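Local coordinates for protein SYE1 (Shewanella oneidensis, PDB 4AWT) that binds flavin mononucleotide and probably reduces carbon-carbon double bonds with electrons from NADH or NADPH, at residues F213-V218 with A256-K261; V265-A270 with E290-V295. The protein carries 1 engineered substitution. One frame throughout, in Å; residues are numbered along the deposited sequence.

Contact 1 lies in the helical layer round the eight-stranded parallel barrel of this flavoprotein, and contact 2 joins adjacent strands of its wall; their centres are about 12 Å apart on the same side of the chain's centre. They follow one another along the chain. Contact 1 pairs helices 212-225 and 248-261; contact 2 begins just after the second of these, where strand 266-270 meets the loop that leads from helix 282-291 into strand 295-299. Helix 248-261 links them: Leu259 takes part in contact 1 and also touches Leu267 of contact 2, while Asn260 OD1 probably accepts a hydrogen bond from Gln293 N. Together they connect a helix pair to the next strand pair, whose strand 266-270 passes near the FMN site.

Contact 1: F213-V218 with A256-K261; sequences FLDEVV and AALLNK
Val218 CG2 meets Leu259 CD2 at 3.8 Å, the two side chains crossing at about a right angle on the buried side of the interface. Leu259 holds its CG anti to the carbonyl carbon; this chi1 of -65° turns the branch toward helix 212-225, and CD2 is the methyl that reaches it. Leu214 approaches with CD2, 4.3 Å from Leu259 CD2 and equally far from CD2 of Leu258, and also touches Leu180 of strand 177-181. Helices 212-225 and 248-261 are neighbours in the outer layer of a TIM barrel, running nearly parallel at 21° with the axes of the two short segments 10.6 Å apart; at that spacing mostly side chains meet. Toward the outer surface the contact changes character. Partly exposed Leu258, modelled in two conformers, extends in the one described here with CG anti to the backbone N (chi1 -179°), and lays CD2 3.8 Å from Asp215 OD1, while CD1 comes 4.1 Å from Asp215 CB. This meeting of a methyl and a carboxylate, at a less buried place than the Val218-Leu259 pair, is van der Waals contact. The carboxylate oxygen has its polar partner just past the end of helix 248-261, where Asp215 OD1 is hydrogen-bonded to His262 NE2.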
# COMPACT_ATOMS: atom_id res chain seq x y z
N PHE A 213 7.09 -15.66 6.20
CA PHE A 213 6.01 -14.87 6.79
C PHE A 213 5.09 -14.35 5.68
O PHE A 213 3.87 -14.46 5.75
CB PHE A 213 6.57 -13.77 7.65
CG PHE A 213 5.53 -13.02 8.44
CD1 PHE A 213 4.65 -13.65 9.27
CD2 PHE A 213 5.48 -11.63 8.36
CE1 PHE A 213 3.72 -12.92 10.02
CE2 PHE A 213 4.56 -10.91 9.11
CZ PHE A 213 3.72 -11.56 9.98
N LEU A 214 5.69 -13.81 4.60
CA LEU A 214 4.91 -13.41 3.43
C LEU A 214 4.04 -14.55 2.94
O LEU A 214 2.84 -14.39 2.67
CB LEU A 214 5.86 -12.95 2.33
CG LEU A 214 5.20 -12.62 1.00
CD1 LEU A 214 4.29 -11.40 1.06
CD2 LEU A 214 6.27 -12.40 -0.07
N ASP A 215 4.66 -15.75 2.76
CA ASP A 215 3.95 -16.89 2.27
C ASP A 215 2.72 -17.21 3.12
O ASP A 215 1.63 -17.46 2.63
CB ASP A 215 4.90 -18.09 2.21
CG ASP A 215 4.32 -19.29 1.55
OD1 ASP A 215 3.72 -19.18 0.49
OD2 ASP A 215 4.67 -20.38 1.98
N GLU A 216 2.94 -17.24 4.45
CA GLU A 216 1.89 -17.63 5.35
C GLU A 216 0.78 -16.60 5.45
O GLU A 216 -0.41 -16.94 5.55
CB GLU A 216 2.49 -17.92 6.73
CG GLU A 216 3.37 -19.17 6.70
CD GLU A 216 4.06 -19.50 8.00
OE1 GLU A 216 3.93 -18.70 8.95
OE2 GLU A 216 4.76 -20.51 8.08
N VAL A 217 1.14 -15.31 5.43
CA VAL A 217 0.13 -14.26 5.41
C VAL A 217 -0.70 -14.35 4.13
O VAL A 217 -1.93 -14.31 4.18
CB VAL A 217 0.77 -12.87 5.60
CG1 VAL A 217 -0.28 -11.78 5.36
CG2 VAL A 217 1.39 -12.71 6.96
N VAL A 218 -0.03 -14.47 2.97
CA VAL A 218 -0.76 -14.57 1.70
C VAL A 218 -1.66 -15.79 1.70
O VAL A 218 -2.79 -15.72 1.25
CB VAL A 218 0.19 -14.50 0.52
CG1 VAL A 218 -0.52 -14.83 -0.78
CG2 VAL A 218 0.84 -13.12 0.46
N ALA A 256 8.31 -12.90 -6.23
CA ALA A 256 7.35 -12.83 -7.31
C ALA A 256 6.87 -14.21 -7.71
O ALA A 256 5.68 -14.45 -7.95
CB ALA A 256 7.94 -12.08 -8.48
N ALA A 257 7.81 -15.19 -7.81
CA ALA A 257 7.43 -16.53 -8.16
C ALA A 257 6.59 -17.20 -7.07
O ALA A 257 5.65 -17.95 -7.37
CB ALA A 257 8.68 -17.38 -8.42
N LEU A 258 6.89 -16.92 -5.81
CA LEU A 258 6.09 -17.41 -4.70
C LEU A 258 4.67 -16.91 -4.81
O LEU A 258 3.66 -17.64 -4.63
CB LEU A 258 6.78 -16.96 -3.42
CG LEU A 258 6.22 -17.32 -2.05
CD1 LEU A 258 7.30 -17.31 -0.99
CD2 LEU A 258 5.17 -16.31 -1.61
N LEU A 259 4.54 -15.61 -5.07
CA LEU A 259 3.22 -15.01 -5.17
C LEU A 259 2.45 -15.52 -6.39
O LEU A 259 1.25 -15.68 -6.36
CB LEU A 259 3.37 -13.50 -5.14
CG LEU A 259 3.93 -12.95 -3.81
CD1 LEU A 259 4.19 -11.45 -3.97
CD2 LEU A 259 2.98 -13.22 -2.66
N ASN A 260 3.21 -15.79 -7.47
CA ASN A 260 2.62 -16.40 -8.64
C ASN A 260 1.98 -17.75 -8.28
O ASN A 260 0.91 -18.09 -8.78
CB ASN A 260 3.67 -16.57 -9.70
CG ASN A 260 3.07 -16.90 -11.04
OD1 ASN A 260 2.36 -16.04 -11.60
ND2 ASN A 260 3.26 -18.09 -11.55
N LYS A 261 2.65 -18.53 -7.45
CA LYS A 261 2.15 -19.85 -7.01
C LYS A 261 0.81 -19.72 -6.31
O LYS A 261 -0.08 -20.55 -6.42
CB LYS A 261 3.10 -20.53 -6.05
CG LYS A 261 4.34 -21.16 -6.61
CD LYS A 261 5.11 -22.14 -5.76
CE LYS A 261 5.78 -23.18 -6.65
NZ LYS A 261 6.62 -24.17 -5.87

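Contact 2: V265-A270 with E290-V295; sequences VYLHIA and EAYQGV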
# COMPACT_ATOMS: atom_id res chain seq x y z
N VAL A 265 -4.01 -11.87 -7.60
CA VAL A 265 -4.58 -11.22 -8.77
C VAL A 265 -3.69 -10.13 -9.33
O VAL A 265 -3.69 -9.89 -10.55
CB VAL A 265 -6.01 -10.71 -8.47
CG1 VAL A 265 -6.04 -9.42 -7.67
CG2 VAL A 265 -6.80 -10.57 -9.74
N TYR A 266 -2.92 -9.45 -8.50
CA TYR A 266 -1.94 -8.48 -8.98
C TYR A 266 -0.76 -8.45 -8.06
O TYR A 266 -0.86 -8.72 -6.84
CB TYR A 266 -2.55 -7.11 -9.18
CG TYR A 266 -2.90 -6.24 -8.00
CD1 TYR A 266 -1.92 -5.65 -7.20
CD2 TYR A 266 -4.20 -5.91 -7.72
CE1 TYR A 266 -2.23 -4.82 -6.16
CE2 TYR A 266 -4.54 -5.01 -6.74
CZ TYR A 266 -3.57 -4.45 -5.95
OH TYR A 266 -3.91 -3.54 -5.01
N LEU A 267 0.35 -7.99 -8.62
CA LEU A 267 1.59 -7.67 -7.90
C LEU A 267 1.87 -6.21 -8.22
O LEU A 267 1.90 -5.82 -9.38
CB LEU A 267 2.74 -8.56 -8.36
CG LEU A 267 4.09 -8.26 -7.76
CD1 LEU A 267 4.09 -8.34 -6.27
CD2 LEU A 267 5.14 -9.20 -8.35
N HIS A 268 2.07 -5.42 -7.17
CA HIS A 268 2.27 -3.98 -7.25
C HIS A 268 3.68 -3.65 -6.75
O HIS A 268 4.01 -3.96 -5.61
CB HIS A 268 1.18 -3.32 -6.43
CG HIS A 268 1.12 -1.82 -6.45
ND1 HIS A 268 0.11 -1.16 -5.79
CD2 HIS A 268 1.85 -0.85 -7.06
CE1 HIS A 268 0.27 0.13 -6.04
NE2 HIS A 268 1.31 0.39 -6.79
N ILE A 269 4.48 -3.08 -7.63
CA ILE A 269 5.85 -2.71 -7.32
C ILE A 269 5.91 -1.21 -7.02
O ILE A 269 5.57 -0.38 -7.89
CB ILE A 269 6.80 -3.08 -8.46
CG1 ILE A 269 6.72 -4.56 -8.81
CG2 ILE A 269 8.22 -2.63 -8.13
CD1 ILE A 269 7.07 -5.52 -7.70
N ALA A 270 6.34 -0.88 -5.81
CA ALA A 270 6.57 0.50 -5.41
C ALA A 270 8.01 0.84 -5.79
O ALA A 270 8.98 0.47 -5.11
CB ALA A 270 6.35 0.66 -3.93
N GLU A 290 8.31 -12.35 -15.98
CA GLU A 290 8.25 -13.82 -16.19
C GLU A 290 7.92 -14.55 -14.89
O GLU A 290 7.22 -15.57 -14.93
CB GLU A 290 9.53 -14.35 -16.79
CG GLU A 290 9.78 -13.81 -18.19
CD GLU A 290 8.61 -13.97 -19.09
OE1 GLU A 290 8.06 -15.09 -19.19
OE2 GLU A 290 8.22 -12.96 -19.73
N ALA A 291 8.43 -14.09 -13.76
CA ALA A 291 8.21 -14.77 -12.51
C ALA A 291 6.77 -14.69 -12.05
O ALA A 291 6.26 -15.61 -11.39
CB ALA A 291 9.13 -14.21 -11.44
N TYR A 292 6.11 -13.57 -12.34
CA TYR A 292 4.73 -13.34 -11.89
C TYR A 292 3.89 -13.02 -13.12
O TYR A 292 4.18 -12.07 -13.85
CB TYR A 292 4.68 -12.19 -10.86
CG TYR A 292 3.24 -11.88 -10.57
CD1 TYR A 292 2.48 -12.73 -9.75
CD2 TYR A 292 2.61 -10.80 -11.16
CE1 TYR A 292 1.14 -12.49 -9.55
CE2 TYR A 292 1.26 -10.58 -10.94
CZ TYR A 292 0.54 -11.41 -10.13
OH TYR A 292 -0.79 -11.13 -10.00
N GLN A 293 2.86 -13.85 -13.32
CA GLN A 293 2.14 -13.75 -14.59
C GLN A 293 0.71 -13.29 -14.49
O GLN A 293 -0.07 -13.40 -15.42
CB GLN A 293 2.25 -15.09 -15.29
CG GLN A 293 3.73 -15.54 -15.33
CD GLN A 293 4.08 -16.50 -16.42
OE1 GLN A 293 5.27 -16.66 -16.74
NE2 GLN A 293 3.06 -17.16 -16.99
N GLY A 294 0.39 -12.60 -13.39
CA GLY A 294 -0.86 -11.88 -13.23
C GLY A 294 -0.73 -10.43 -13.64
O GLY A 294 0.11 -10.06 -14.47
N VAL A 295 -1.57 -9.59 -13.09
CA VAL A 295 -1.53 -8.15 -13.43
C VAL A 295 -0.40 -7.50 -12.65
O VAL A 295 -0.31 -7.61 -11.44
CB VAL A 295 -2.89 -7.50 -13.10
CG1 VAL A 295 -2.80 -5.99 -13.20
CG2 VAL A 295 -3.96 -8.06 -14.03
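Strand 266-270 and the start of strand 295-299 join as parallel neighbours at Tyr266 and Val295, whose CA atoms are 4.5 Å apart: Val295 O accepts a nearly straight hydrogen bond from Leu267 N at 2.9 Å, while Val295 N gives only a weak one to Val265 O at 3.3 Å. The same Val295 O also receives a CA-H...O contact from Tyr266 CA. On the sheet face that these two residues share, Tyr266 CB packs 4.0 Å from Val295 CB. The tyrosine then leads away to bond Glu179 through its OH. Leu267 points toward 290-295 and sets its CB over one face of the Tyr292 ring, 3.8 Å from the centroid, in a CH-pi contact; its CD2 reaches back to Tyr292 CB, and the side chain also touches Ala256 and Leu259 of helix 248-261. Tyr292, the first residue to leave the helical path after helix 282-291, has CG anti to its own N (chi1 173°), directing the ring toward the strand. Such a return from helix to strand completes a beta-alpha-beta crossover of the barrel. Leu267 CB packs on one face of the Tyr292 ring and the backbone at Gly294 N on the opposite one, while the hydroxyl is hydrogen-bonded to Ile264 O, fixing the loop against the beginning of strand 266-270.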